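Local coordinates for protein putative sortase (PDB 2W1J) that probably links pilin subunits covalently into pilus fibres, acting as a class C sortase, a cysteine transpeptidase of the pneumococcal surface, at residues Ala54-Met59 against Ala93-Gly98; Met66-Ile71 against Asp75-Val80; Ala114-Pro119 against Met123-Thr128; Gln151-Glu156 against Phe160-Ile165; Leu175-Tyr180 against Thr184-Val189. All blocks are in the same frame, centred on the assembly; numbering follows the deposited sequence.

How the interactions relate
Interactions 2 and 5 are the two buried beta hairpins of the sortase sheet, each held by a ladder of backbone hydrogen bonds. Interactions 1 and 4 join loops to that framework and interaction 3 folds a loop on itself; all three are only partly buried and rely more on side chains. Interaction 1 uses a tyrosine, a histidine and a glutamate. Interaction 4 uses one salt bridge and a water. Interaction 3 uses a threonine hydroxyl and an aromatic ring. Strand 185-194 of interaction 5 pairs with strand 144-155 of interaction 4. Thr-176 of interaction 5 bonds to Ala-114 and Thr-116 of interaction 3. Interaction 1 meets interaction 2 where strand 93-95 pairs with 76-82.

Interaction 1: residues Ala54-Met59 against Ala93-Gly98; sequences AEYARM and AGHLEG
A type I beta turn, Glu-55 to Arg-58, carries Tyr-56 to strand 93-95 of the sortase sheet and the residues after it. The phenol reaches across from the turn and touches His-95 with its hydroxyl. Tyr-56 OH and His-95 ND1 are hydrogen-bonded at 2.7 Å, and either could be the donor. ND1 lies in the plane of the tyrosine ring, at its edge. The two rings meet rim to rim, with centroids 5.6 Å apart and planes at 46°, so neither stacks on the other. The same hydroxyl also bonds to Gly-83 N, and His-95 NE2 bonds to Ser-100 O. The histidine is held at both nitrogens, which fixes its ring; the bonds to OH fix the position of the phenol end.

Glu-97 covers one face of the phenol ring. Its CG makes a CH-pi contact, 4.0 Å from the centroid of the Tyr-56 ring and 25° off the ring normal. The chain is extended, with CG anti to the backbone N (chi1 -172°), and this lays the carboxylate along the same face, over the CD2-CE2 side. Glu-97 CD is 3.5 Å from Tyr-56 CD2, and Glu-97 OE2 is 3.4 Å from Tyr-56 CD2. The carboxylate thus rests on the ring through van der Waals contact.

Tyr-56 also packs on Ala-82 of strand 76-82. His-95 touches Met-66 of strand 65-71, and Glu-97 O bonds to Ser-40 OG. The loop after helix 46-49 is thereby laid against strand 93-95, which lies between strands 76-82 and 108-113.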
# COMPACT_ATOMS: atom_id res chain seq x y z
N ALA A 54 -8.95 -7.85 8.92
CA ALA A 54 -8.08 -6.92 9.62
C ALA A 54 -8.88 -5.69 10.05
O ALA A 54 -9.62 -5.12 9.25
CB ALA A 54 -6.93 -6.50 8.72
N GLU A 55 -8.72 -5.29 11.31
CA GLU A 55 -9.52 -4.21 11.86
C GLU A 55 -8.69 -2.98 12.22
O GLU A 55 -9.24 -1.98 12.70
CB GLU A 55 -10.28 -4.69 13.11
CG GLU A 55 -11.19 -5.88 12.86
CD GLU A 55 -12.05 -6.23 14.07
OE1 GLU A 55 -12.84 -5.37 14.52
OE2 GLU A 55 -11.95 -7.37 14.56
N TYR A 56 -7.39 -3.05 11.99
CA TYR A 56 -6.48 -2.04 12.52
C TYR A 56 -6.53 -0.69 11.79
O TYR A 56 -6.04 0.31 12.32
CB TYR A 56 -5.04 -2.57 12.53
CG TYR A 56 -4.48 -2.84 11.16
CD1 TYR A 56 -3.86 -1.83 10.43
CD2 TYR A 56 -4.59 -4.09 10.58
CE1 TYR A 56 -3.35 -2.08 9.17
CE2 TYR A 56 -4.08 -4.35 9.32
CZ TYR A 56 -3.46 -3.34 8.61
OH TYR A 56 -2.96 -3.61 7.36
N ALA A 57 -7.14 -0.66 10.62
CA ALA A 57 -7.18 0.55 9.80
C ALA A 57 -8.58 1.10 9.59
O ALA A 57 -8.82 1.87 8.66
CB ALA A 57 -6.51 0.28 8.44
N ARG A 58 -9.52 0.72 10.46
CA ARG A 58 -10.92 1.14 10.29
C ARG A 58 -11.08 2.65 10.16
O ARG A 58 -11.96 3.13 9.44
CB ARG A 58 -11.80 0.59 11.42
CG ARG A 58 -11.97 -0.92 11.39
CD ARG A 58 -12.96 -1.38 12.44
NE ARG A 58 -14.33 -1.06 12.06
CZ ARG A 58 -15.38 -1.16 12.88
NH1 ARG A 58 -15.21 -1.57 14.13
NH2 ARG A 58 -16.59 -0.85 12.44
N MET A 59 -10.24 3.41 10.85
CA MET A 59 -10.36 4.87 10.82
C MET A 59 -10.14 5.46 9.42
O MET A 59 -10.65 6.53 9.11
CB MET A 59 -9.41 5.53 11.84
CG MET A 59 -7.97 5.70 11.38
SD MET A 59 -7.05 4.15 11.22
CE MET A 59 -6.57 3.82 12.91
N ALA A 93 -5.26 -4.43 -3.81
CA ALA A 93 -4.00 -4.41 -3.07
C ALA A 93 -4.27 -4.51 -1.57
O ALA A 93 -5.33 -4.08 -1.09
CB ALA A 93 -3.22 -3.13 -3.38
N GLY A 94 -3.31 -5.05 -0.84
CA GLY A 94 -3.41 -5.15 0.62
C GLY A 94 -2.30 -4.38 1.30
O GLY A 94 -1.15 -4.39 0.88
N HIS A 95 -2.64 -3.71 2.39
CA HIS A 95 -1.64 -3.03 3.20
C HIS A 95 -0.96 -4.05 4.12
O HIS A 95 -1.63 -4.83 4.80
CB HIS A 95 -2.32 -1.94 4.02
CG HIS A 95 -1.40 -1.31 5.01
ND1 HIS A 95 -1.40 -1.65 6.35
CD2 HIS A 95 -0.43 -0.38 4.85
CE1 HIS A 95 -0.46 -0.95 6.97
NE2 HIS A 95 0.14 -0.18 6.08
N LEU A 96 0.37 -4.03 4.14
CA LEU A 96 1.13 -4.96 4.96
C LEU A 96 1.11 -4.56 6.43
O LEU A 96 1.70 -3.57 6.84
CB LEU A 96 2.57 -5.06 4.45
CG LEU A 96 3.47 -6.15 5.05
CD1 LEU A 96 2.88 -7.54 4.84
CD2 LEU A 96 4.86 -6.08 4.44
N GLU A 97 0.40 -5.35 7.24
CA GLU A 97 0.28 -5.04 8.66
C GLU A 97 1.65 -5.06 9.32
O GLU A 97 2.48 -5.92 9.02
CB GLU A 97 -0.69 -6.00 9.35
CG GLU A 97 -1.00 -5.61 10.79
CD GLU A 97 -2.14 -6.39 11.41
OE1 GLU A 97 -2.64 -7.35 10.77
OE2 GLU A 97 -2.55 -6.05 12.55
N GLY A 98 1.90 -4.10 10.21
CA GLY A 98 3.22 -3.90 10.78
C GLY A 98 3.95 -2.74 10.14
O GLY A 98 4.93 -2.25 10.69

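Interaction 2: residues Met66-Ile71 against Asp75-Val80; sequences MGHVEI and DVDLPV
Met-66 to Ile-71 and Val-76 to Val-80 form an antiparallel beta hairpin of the sortase sheet.

Backbone bonds make the ladder. Val-69 and Leu-78 are a hydrogen-bonded pair, with Val-69 N to Leu-78 O and Leu-78 N to Val-69 O both 2.9 Å. Ile-71 N to Val-76 O is 2.8 Å. Asp-75 and Val-76 both face Ile-71, which makes a G1 beta bulge at the turn. Met-66 N donates to Val-80 O at 2.8 Å.

One side-chain bond spans the strands. His-68 CG sits between its backbone N and carbonyl carbon (chi1 50°), which swings ND1 toward Asp-77. His-68 ND1 donates to Asp-77 OD1 at 2.7 Å, meeting the oxygen on its syn side, 21° out of the carboxylate plane. The ring and carboxylate planes are 48° apart. His-68 NE2 bonds to Asp-10 OD1, so the ring is held at both nitrogens, and it stacks with His-139. Glu-70 lies beside Asp-77, but its OE1 bonds to His-139 NE2.

Apolar contacts fill the other face. Ile-71 CD1 rests 4.0 Å from Val-76 CG1, and Val-69 CG1 lies 4.0 Å from Leu-78 CB.

Strand 135-139 flanks 65-71, strand 93-95 flanks 76-82, and helix 5-15 covers the His-68 face through Ile-6.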
# COMPACT_ATOMS: atom_id res chain seq x y z
N MET A 66 -9.22 1.51 2.33
CA MET A 66 -8.48 2.60 2.97
C MET A 66 -7.90 3.59 1.97
O MET A 66 -7.26 4.57 2.34
CB MET A 66 -7.38 2.06 3.89
CG MET A 66 -6.08 1.71 3.19
SD MET A 66 -4.77 1.30 4.35
CE MET A 66 -5.37 -0.27 5.00
N GLY A 67 -8.16 3.36 0.68
CA GLY A 67 -7.71 4.29 -0.35
C GLY A 67 -7.41 3.55 -1.63
O GLY A 67 -7.92 2.45 -1.86
N HIS A 68 -6.60 4.15 -2.49
CA HIS A 68 -6.15 3.46 -3.69
C HIS A 68 -4.76 3.89 -4.08
O HIS A 68 -4.29 4.96 -3.69
CB HIS A 68 -7.14 3.52 -4.88
CG HIS A 68 -7.66 4.89 -5.21
ND1 HIS A 68 -7.33 5.54 -6.38
CD2 HIS A 68 -8.60 5.66 -4.61
CE1 HIS A 68 -7.98 6.69 -6.44
NE2 HIS A 68 -8.76 6.79 -5.38
N VAL A 69 -4.09 3.01 -4.82
CA VAL A 69 -2.76 3.29 -5.34
C VAL A 69 -2.84 3.42 -6.85
O VAL A 69 -3.30 2.50 -7.55
CB VAL A 69 -1.74 2.19 -4.92
CG1 VAL A 69 -2.19 0.80 -5.34
CG2 VAL A 69 -0.34 2.53 -5.42
N GLU A 70 -2.41 4.57 -7.34
CA GLU A 70 -2.52 4.93 -8.75
C GLU A 70 -1.12 5.02 -9.35
O GLU A 70 -0.26 5.75 -8.84
CB GLU A 70 -3.23 6.29 -8.85
CG GLU A 70 -3.47 6.74 -10.28
CD GLU A 70 -3.92 8.19 -10.38
OE1 GLU A 70 -3.97 8.89 -9.35
OE2 GLU A 70 -4.21 8.62 -11.52
N ILE A 71 -0.89 4.27 -10.43
CA ILE A 71 0.42 4.28 -11.07
C ILE A 71 0.18 4.54 -12.55
O ILE A 71 0.03 3.62 -13.36
CB ILE A 71 1.18 2.95 -10.88
CG1 ILE A 71 1.01 2.39 -9.45
CG2 ILE A 71 2.64 3.13 -11.27
CD1 ILE A 71 1.57 0.99 -9.27
N ASP A 75 -0.87 2.27 -16.05
CA ASP A 75 -2.33 2.16 -16.07
C ASP A 75 -2.88 1.33 -14.92
O ASP A 75 -3.80 0.52 -15.11
CB ASP A 75 -2.82 1.60 -17.41
CG ASP A 75 -2.35 2.44 -18.57
OD1 ASP A 75 -2.62 3.65 -18.56
OD2 ASP A 75 -1.67 1.89 -19.47
N VAL A 76 -2.33 1.53 -13.73
CA VAL A 76 -2.81 0.83 -12.54
C VAL A 76 -3.57 1.79 -11.63
O VAL A 76 -3.14 2.93 -11.41
CB VAL A 76 -1.63 0.22 -11.77
CG1 VAL A 76 -2.05 -0.21 -10.38
CG2 VAL A 76 -1.04 -0.94 -12.54
N ASP A 77 -4.72 1.37 -11.14
CA ASP A 77 -5.39 2.09 -10.06
C ASP A 77 -6.12 1.03 -9.26
O ASP A 77 -7.13 0.49 -9.71
CB ASP A 77 -6.35 3.16 -10.60
CG ASP A 77 -6.62 4.27 -9.58
OD1 ASP A 77 -6.14 4.19 -8.42
OD2 ASP A 77 -7.32 5.24 -9.94
N LEU A 78 -5.57 0.70 -8.10
CA LEU A 78 -6.10 -0.42 -7.31
C LEU A 78 -6.59 0.06 -5.95
O LEU A 78 -5.90 0.83 -5.28
CB LEU A 78 -5.02 -1.47 -7.06
CG LEU A 78 -4.60 -2.36 -8.22
CD1 LEU A 78 -3.49 -3.28 -7.73
CD2 LEU A 78 -5.79 -3.16 -8.73
N PRO A 79 -7.76 -0.42 -5.53
CA PRO A 79 -8.18 -0.15 -4.17
C PRO A 79 -7.26 -0.86 -3.19
O PRO A 79 -6.73 -1.94 -3.50
CB PRO A 79 -9.58 -0.75 -4.10
CG PRO A 79 -9.56 -1.85 -5.12
CD PRO A 79 -8.64 -1.39 -6.22
N VAL A 80 -7.05 -0.26 -2.02
CA VAL A 80 -6.19 -0.82 -0.99
C VAL A 80 -7.04 -1.20 0.21
O VAL A 80 -7.83 -0.38 0.72
CB VAL A 80 -5.11 0.20 -0.54
CG1 VAL A 80 -4.27 -0.37 0.58
CG2 VAL A 80 -4.23 0.61 -1.72

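Interaction 3: residues Ala114-Pro119 against Met123-Thr128; sequences AHTGLP and MFTDLT
Thr-125 OG1 is gripped by several groups. Gly-117 N donates to Thr-125 OG1 at 2.8 Å in a nearly straight bond, 173° at the hydrogen. Water 2 donates to the same Thr-125 OG1, also at 2.8 Å, and Lys-122 O is a further partner. These bonds fix the rotation of the side chain, whose hydroxyl is placed beside its own backbone N (chi1 -66°).

A backbone bond lies alongside: Phe-124 N donates to His-115 O at 2.8 Å. Water 1 bridges Thr-116 and Thr-125. It donates to Thr-125 O at 2.8 Å and is hydrogen-bonded to Thr-116 OG1. The stronger partner of Thr-116 OG1 is Thr-176 OG1, on strand 170-178.

Both segments belong to the loop between strands 108-113 and 135-139 of the sortase fold. The Thr-Ala-His-Thr-Gly sequence ending at Gly-117 matches the segment that carries the conserved histidine in sortases, so His-115 is probably the active-site histidine. His-115 ND1 and Thr-116 N bond to a glycerol, probably from the crystallisation liquor, and the His-115 ring meets Trp-44.

The rest is apolar. Ala-114 CB makes a CH-pi contact over one face of the Phe-124 ring, 3.6 Å from its centroid and 18° off the normal. Leu-127 CD1 covers the opposite face. The ring is thus sandwiched, and it also touches Leu-78. Leu-118 CD1 meets Met-123 CG at 3.9 Å.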
# COMPACT_ATOMS: atom_id res chain seq x y z
N ALA A 114 0.43 -6.53 -3.89
CA ALA A 114 -0.55 -7.09 -4.82
C ALA A 114 0.09 -8.17 -5.67
O ALA A 114 1.32 -8.27 -5.75
CB ALA A 114 -1.19 -6.00 -5.69
N HIS A 115 -0.74 -8.99 -6.31
CA HIS A 115 -0.26 -10.13 -7.08
C HIS A 115 0.44 -9.74 -8.37
O HIS A 115 0.19 -8.67 -8.94
CB HIS A 115 -1.43 -11.05 -7.45
CG HIS A 115 -1.97 -11.86 -6.32
ND1 HIS A 115 -1.17 -12.58 -5.46
CD2 HIS A 115 -3.24 -12.10 -5.93
CE1 HIS A 115 -1.92 -13.22 -4.58
NE2 HIS A 115 -3.19 -12.95 -4.85
N THR A 116 1.28 -10.66 -8.85
CA THR A 116 1.75 -10.65 -10.23
C THR A 116 1.33 -11.97 -10.87
O THR A 116 1.45 -13.03 -10.26
CB THR A 116 3.30 -10.51 -10.32
OG1 THR A 116 3.69 -9.13 -10.13
CG2 THR A 116 3.80 -10.96 -11.67
N GLY A 117 0.81 -11.91 -12.09
CA GLY A 117 0.55 -13.13 -12.85
C GLY A 117 -0.80 -13.79 -12.61
O GLY A 117 -1.01 -14.91 -13.06
N LEU A 118 -1.72 -13.11 -11.92
CA LEU A 118 -3.09 -13.62 -11.81
C LEU A 118 -3.72 -13.66 -13.18
O LEU A 118 -3.63 -12.70 -13.94
CB LEU A 118 -3.93 -12.68 -10.95
CG LEU A 118 -3.77 -12.74 -9.45
CD1 LEU A 118 -4.90 -11.93 -8.83
CD2 LEU A 118 -3.83 -14.18 -8.97
N PRO A 119 -4.39 -14.77 -13.53
CA PRO A 119 -4.92 -14.86 -14.89
C PRO A 119 -6.04 -13.87 -15.15
O PRO A 119 -6.29 -13.51 -16.30
CB PRO A 119 -5.47 -16.29 -14.97
CG PRO A 119 -4.78 -17.04 -13.86
CD PRO A 119 -4.56 -16.03 -12.78
N MET A 123 -3.43 -6.66 -11.60
CA MET A 123 -2.89 -6.25 -10.30
C MET A 123 -1.53 -5.56 -10.47
O MET A 123 -1.46 -4.55 -11.17
CB MET A 123 -2.84 -7.43 -9.32
CG MET A 123 -4.20 -8.10 -9.06
SD MET A 123 -5.45 -6.95 -8.47
CE MET A 123 -6.71 -8.12 -7.95
N PHE A 124 -0.47 -6.10 -9.87
CA PHE A 124 0.87 -5.49 -9.94
C PHE A 124 1.79 -6.18 -10.97
O PHE A 124 3.02 -6.06 -10.91
CB PHE A 124 1.56 -5.48 -8.57
CG PHE A 124 1.19 -4.32 -7.66
CD1 PHE A 124 0.33 -3.29 -8.05
CD2 PHE A 124 1.75 -4.27 -6.39
CE1 PHE A 124 0.04 -2.25 -7.16
CE2 PHE A 124 1.47 -3.24 -5.51
CZ PHE A 124 0.62 -2.22 -5.89
N THR A 125 1.22 -6.92 -11.91
CA THR A 125 2.04 -7.63 -12.89
C THR A 125 3.06 -6.73 -13.59
O THR A 125 4.20 -7.15 -13.83
CB THR A 125 1.17 -8.33 -13.95
OG1 THR A 125 0.43 -9.37 -13.30
CG2 THR A 125 2.03 -8.95 -15.06
N ASP A 126 2.65 -5.51 -13.92
CA ASP A 126 3.54 -4.61 -14.67
C ASP A 126 4.49 -3.79 -13.79
O ASP A 126 5.15 -2.87 -14.26
CB ASP A 126 2.73 -3.69 -15.59
CG ASP A 126 2.17 -4.42 -16.81
OD1 ASP A 126 2.72 -5.47 -17.22
OD2 ASP A 126 1.16 -3.92 -17.35
N LEU A 127 4.59 -4.14 -12.51
CA LEU A 127 5.54 -3.45 -11.64
C LEU A 127 6.96 -3.55 -12.17
O LEU A 127 7.78 -2.65 -11.94
CB LEU A 127 5.48 -4.02 -10.22
CG LEU A 127 5.34 -3.02 -9.08
CD1 LEU A 127 4.14 -2.07 -9.23
CD2 LEU A 127 5.27 -3.76 -7.74
N THR A 128 7.26 -4.63 -12.90
CA THR A 128 8.60 -4.81 -13.47
C THR A 128 8.93 -3.77 -14.54
O THR A 128 10.09 -3.64 -14.93
CB THR A 128 8.77 -6.20 -14.12
OG1 THR A 128 7.71 -6.42 -15.06
CG2 THR A 128 8.74 -7.29 -13.04
O HOH W 1 5.72 -7.68 -11.59
O HOH W 2 -1.69 -10.63 -14.57

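Interaction 4: residues Gln151-Glu156 against Phe160-Ile165; sequences QVKVIE and FDDLLI
Lys-153 is turned toward Asp-162 by two torsions. Its CG sits between the backbone N and the carbonyl carbon (chi1 73°), and the chain then bends at chi3 (-69°), which brings the ammonium over the carboxylate. Asp-162 holds CG beside its own backbone N. The two side chains cross at about a right angle.

The result is a salt bridge, with Lys-153 NZ to Asp-162 OD1 at 3.0 Å. The nitrogen comes from above the carboxylate plane, 45° out of it, and not along the plane. The other oxygen is close too: Asp-162 OD2 is 3.3 Å from Lys-153 NZ and 3.5 Å from Lys-153 CE. The end of the methylene chain, and not just the ammonium, therefore lies against the carboxylate. The CG2 branch of Ile-155 touches the carboxylate, 3.6 Å from Asp-162 OD2.

Water 3 extends the link to Gln-151. It donates to Asp-162 OD1 at 2.7 Å and accepts from Gln-151 NE2 at 3.0 Å.

Gln-151, Lys-153 and Ile-155 all come from strand 144-155, which pairs with strand 185-194. Asp-162 lies in the loop that leads to strand 170-178, the beta6-beta7 loop of sortases. Leu-163 of this loop packs on Leu-96.

Asp-162 OD1 takes both the lysine and the water. This pairing probably offsets the negative charge and ties the loop to the strand through polar ends rather than a backbone ladder.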
# COMPACT_ATOMS: atom_id res chain seq x y z
N GLN A 151 14.28 3.27 -5.80
CA GLN A 151 15.01 2.01 -5.59
C GLN A 151 14.09 0.86 -5.95
O GLN A 151 12.95 0.82 -5.50
CB GLN A 151 15.47 1.87 -4.14
CG GLN A 151 16.20 0.55 -3.84
CD GLN A 151 16.69 0.48 -2.41
OE1 GLN A 151 17.77 0.98 -2.08
NE2 GLN A 151 15.90 -0.14 -1.54
N VAL A 152 14.59 -0.05 -6.78
CA VAL A 152 13.88 -1.28 -7.12
C VAL A 152 14.82 -2.42 -6.76
O VAL A 152 15.99 -2.41 -7.14
CB VAL A 152 13.52 -1.33 -8.60
CG1 VAL A 152 12.85 -2.66 -8.93
CG2 VAL A 152 12.62 -0.14 -8.98
N LYS A 153 14.33 -3.39 -5.99
CA LYS A 153 15.21 -4.48 -5.63
C LYS A 153 14.47 -5.79 -5.49
O LYS A 153 13.24 -5.83 -5.34
CB LYS A 153 16.04 -4.16 -4.39
CG LYS A 153 15.26 -4.16 -3.11
CD LYS A 153 16.16 -3.70 -1.93
CE LYS A 153 17.24 -4.70 -1.60
NZ LYS A 153 18.15 -4.22 -0.51
N VAL A 154 15.24 -6.86 -5.55
CA VAL A 154 14.71 -8.21 -5.40
C VAL A 154 15.22 -8.81 -4.09
O VAL A 154 16.40 -8.70 -3.76
CB VAL A 154 15.11 -9.10 -6.60
CG1 VAL A 154 14.62 -10.52 -6.41
CG2 VAL A 154 14.56 -8.50 -7.89
N ILE A 155 14.31 -9.40 -3.32
CA ILE A 155 14.65 -9.99 -2.02
C ILE A 155 14.10 -11.42 -1.93
O ILE A 155 13.21 -11.81 -2.69
CB ILE A 155 14.03 -9.18 -0.84
CG1 ILE A 155 12.51 -9.15 -0.94
CG2 ILE A 155 14.60 -7.77 -0.78
CD1 ILE A 155 11.78 -8.72 0.35
N GLU A 156 14.61 -12.17 -0.97
CA GLU A 156 13.94 -13.42 -0.62
C GLU A 156 12.73 -13.11 0.26
O GLU A 156 12.69 -12.07 0.93
CB GLU A 156 14.89 -14.40 0.07
CG GLU A 156 15.46 -13.83 1.34
CD GLU A 156 16.46 -14.74 2.01
OE1 GLU A 156 17.18 -15.48 1.29
OE2 GLU A 156 16.53 -14.69 3.25
N PHE A 160 12.69 -8.89 5.64
CA PHE A 160 11.84 -7.70 5.76
C PHE A 160 12.63 -6.42 6.02
O PHE A 160 12.04 -5.36 6.24
CB PHE A 160 10.82 -7.90 6.89
CG PHE A 160 10.01 -9.15 6.75
CD1 PHE A 160 9.50 -9.53 5.52
CD2 PHE A 160 9.74 -9.95 7.85
CE1 PHE A 160 8.75 -10.69 5.39
CE2 PHE A 160 8.98 -11.10 7.73
CZ PHE A 160 8.49 -11.47 6.49
N ASP A 161 13.96 -6.49 5.97
CA ASP A 161 14.80 -5.35 6.34
C ASP A 161 14.44 -4.10 5.53
O ASP A 161 14.44 -2.98 6.06
CB ASP A 161 16.28 -5.68 6.11
CG ASP A 161 16.83 -6.70 7.09
OD1 ASP A 161 16.12 -7.06 8.06
OD2 ASP A 161 17.98 -7.15 6.89
N ASP A 162 14.15 -4.28 4.25
CA ASP A 162 13.91 -3.16 3.36
C ASP A 162 12.48 -2.65 3.43
O ASP A 162 12.12 -1.75 2.65
CB ASP A 162 14.23 -3.56 1.92
CG ASP A 162 15.63 -4.10 1.78
OD1 ASP A 162 16.58 -3.31 1.94
OD2 ASP A 162 15.78 -5.31 1.51
N LEU A 163 11.68 -3.23 4.31
CA LEU A 163 10.27 -2.87 4.46
C LEU A 163 10.00 -2.07 5.72
O LEU A 163 8.86 -1.69 5.98
CB LEU A 163 9.41 -4.14 4.49
CG LEU A 163 9.53 -5.02 3.25
CD1 LEU A 163 8.63 -6.25 3.39
CD2 LEU A 163 9.18 -4.24 1.99
N LEU A 164 11.04 -1.82 6.50
CA LEU A 164 10.89 -1.16 7.80
C LEU A 164 11.09 0.34 7.68
O LEU A 164 11.64 0.84 6.69
CB LEU A 164 11.89 -1.75 8.79
CG LEU A 164 11.73 -3.25 9.05
CD1 LEU A 164 12.80 -3.71 10.04
CD2 LEU A 164 10.33 -3.58 9.57
N ILE A 165 10.66 1.08 8.69
CA ILE A 165 10.83 2.53 8.70
C ILE A 165 12.30 2.89 8.63
O ILE A 165 13.13 2.29 9.33
CB ILE A 165 10.18 3.16 9.96
CG1 ILE A 165 8.65 3.07 9.84
CG2 ILE A 165 10.63 4.59 10.15
CD1 ILE A 165 7.94 3.36 11.15
O HOH W 3 16.33 -0.67 1.33

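Interaction 5: residues Leu175-Tyr180 against Thr184-Val189; sequences LTCTPY and THRLLV
Cys-177 and Arg-186 are a non-hydrogen-bonded pair in the antiparallel hairpin of strands 170-178 and 185-194. The Thr-Leu-Leu-Thr-Cys sequence ending at Cys-177 and the arginine on the next strand match the conserved active-site elements of sortases. The two side chains diverge at first, but Arg-186 bends at chi2 (-68°), which turns its guanidinium back over Cys-177. Cys-177 SG then lies over one guanidinium face, 3.4 Å from Arg-186 NH1, but in only one of two modelled positions, so this contact is tentative.

The backbone ladder positions this pair. Leu-187 N donates to Thr-176 O at 2.8 Å. His-185 N donates to Thr-178 O at 2.8 Å. Thr-184 and His-185 both face Thr-178, a classic beta bulge, and a cis peptide precedes Pro-179. On the face that carries Thr-176, Thr-178 and Leu-187, Thr-178 CB packs on Leu-187 CB at 3.8 Å.

Further out, Arg-186 NH2 makes a salt bridge to Asp-42, and Trp-44 touches both Cys-177 and Arg-186. Asp-42 and Trp-44 belong to an Asp-Pro-Trp sequence, consistent with the lid of pilus sortases.

Thr-178 N at 3.0 Å and Arg-186 NH1 at 2.9 Å reach His-185 O from opposite faces of its carbonyl plane.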
# COMPACT_ATOMS: atom_id res chain seq x y z
N LEU A 175 4.99 -3.96 -3.30
CA LEU A 175 5.54 -5.29 -3.11
C LEU A 175 4.77 -6.32 -3.94
O LEU A 175 3.55 -6.39 -3.86
CB LEU A 175 5.42 -5.65 -1.63
CG LEU A 175 5.72 -7.08 -1.17
CD1 LEU A 175 7.18 -7.41 -1.45
CD2 LEU A 175 5.41 -7.27 0.31
N THR A 176 5.50 -7.14 -4.71
CA THR A 176 4.86 -8.24 -5.43
C THR A 176 5.83 -9.42 -5.53
O THR A 176 6.96 -9.34 -5.05
CB THR A 176 4.34 -7.78 -6.80
OG1 THR A 176 3.45 -8.76 -7.33
CG2 THR A 176 5.47 -7.52 -7.78
N CYS A 177 5.38 -10.50 -6.15
CA CYS A 177 6.26 -11.65 -6.35
C CYS A 177 7.03 -11.54 -7.65
O CYS A 177 6.59 -10.88 -8.60
CB CYS A 177 5.45 -12.95 -6.34
SG CYS A 177 4.72 -13.31 -4.74
N THR A 178 8.19 -12.19 -7.71
CA THR A 178 9.05 -12.11 -8.88
C THR A 178 10.03 -13.29 -8.82
O THR A 178 10.16 -13.92 -7.77
CB THR A 178 9.78 -10.75 -8.88
OG1 THR A 178 10.02 -10.32 -10.22
CG2 THR A 178 11.08 -10.80 -8.08
N PRO A 179 10.69 -13.64 -9.93
CA PRO A 179 10.44 -13.18 -11.30
C PRO A 179 9.04 -13.56 -11.76
O PRO A 179 8.40 -14.44 -11.19
CB PRO A 179 11.47 -13.96 -12.13
CG PRO A 179 12.55 -14.35 -11.15
CD PRO A 179 11.82 -14.59 -9.86
N TYR A 180 8.59 -12.89 -12.82
CA TYR A 180 7.32 -13.17 -13.46
C TYR A 180 7.18 -14.68 -13.70
O TYR A 180 8.05 -15.30 -14.32
CB TYR A 180 7.28 -12.38 -14.77
CG TYR A 180 6.10 -12.63 -15.67
CD1 TYR A 180 4.83 -12.19 -15.33
CD2 TYR A 180 6.26 -13.32 -16.87
CE1 TYR A 180 3.73 -12.43 -16.16
CE2 TYR A 180 5.17 -13.54 -17.72
CZ TYR A 180 3.92 -13.11 -17.35
OH TYR A 180 2.85 -13.34 -18.18
N THR A 184 9.65 -17.01 -6.78
CA THR A 184 10.49 -17.49 -5.69
C THR A 184 10.98 -16.34 -4.81
O THR A 184 11.42 -16.56 -3.68
CB THR A 184 11.73 -18.21 -6.26
OG1 THR A 184 12.27 -17.40 -7.31
CG2 THR A 184 11.34 -19.58 -6.83
N HIS A 185 10.88 -15.11 -5.33
CA HIS A 185 11.42 -13.93 -4.68
C HIS A 185 10.36 -12.85 -4.64
O HIS A 185 9.22 -13.09 -5.05
CB HIS A 185 12.68 -13.48 -5.41
CG HIS A 185 13.81 -14.45 -5.28
ND1 HIS A 185 13.89 -15.60 -6.04
CD2 HIS A 185 14.84 -14.50 -4.41
CE1 HIS A 185 14.96 -16.28 -5.68
NE2 HIS A 185 15.56 -15.64 -4.69
N ARG A 186 10.73 -11.69 -4.13
CA ARG A 186 9.80 -10.56 -4.10
C ARG A 186 10.47 -9.35 -4.73
O ARG A 186 11.68 -9.14 -4.59
CB ARG A 186 9.37 -10.21 -2.66
CG ARG A 186 8.85 -11.41 -1.86
CD ARG A 186 7.53 -11.94 -2.39
NE ARG A 186 7.07 -13.12 -1.66
CZ ARG A 186 7.08 -14.37 -2.12
NH1 ARG A 186 7.55 -14.64 -3.33
NH2 ARG A 186 6.61 -15.35 -1.36
N LEU A 187 9.66 -8.58 -5.47
CA LEU A 187 10.09 -7.33 -6.08
C LEU A 187 9.58 -6.18 -5.22
O LEU A 187 8.38 -6.14 -4.88
CB LEU A 187 9.49 -7.22 -7.48
CG LEU A 187 9.82 -5.96 -8.28
CD1 LEU A 187 11.28 -5.95 -8.64
CD2 LEU A 187 8.97 -5.86 -9.54
N LEU A 188 10.48 -5.26 -4.89
CA LEU A 188 10.17 -4.09 -4.07
C LEU A 188 10.42 -2.85 -4.90
O LEU A 188 11.57 -2.61 -5.30
CB LEU A 188 11.10 -4.02 -2.87
CG LEU A 188 11.06 -5.13 -1.83
CD1 LEU A 188 11.88 -4.77 -0.61
CD2 LEU A 188 9.67 -5.50 -1.46
N VAL A 189 9.39 -2.06 -5.13
CA VAL A 189 9.53 -0.80 -5.83
C VAL A 189 9.29 0.29 -4.79
O VAL A 189 8.15 0.47 -4.34
CB VAL A 189 8.55 -0.70 -7.00
CG1 VAL A 189 8.60 0.70 -7.61
CG2 VAL A 189 8.87 -1.77 -8.05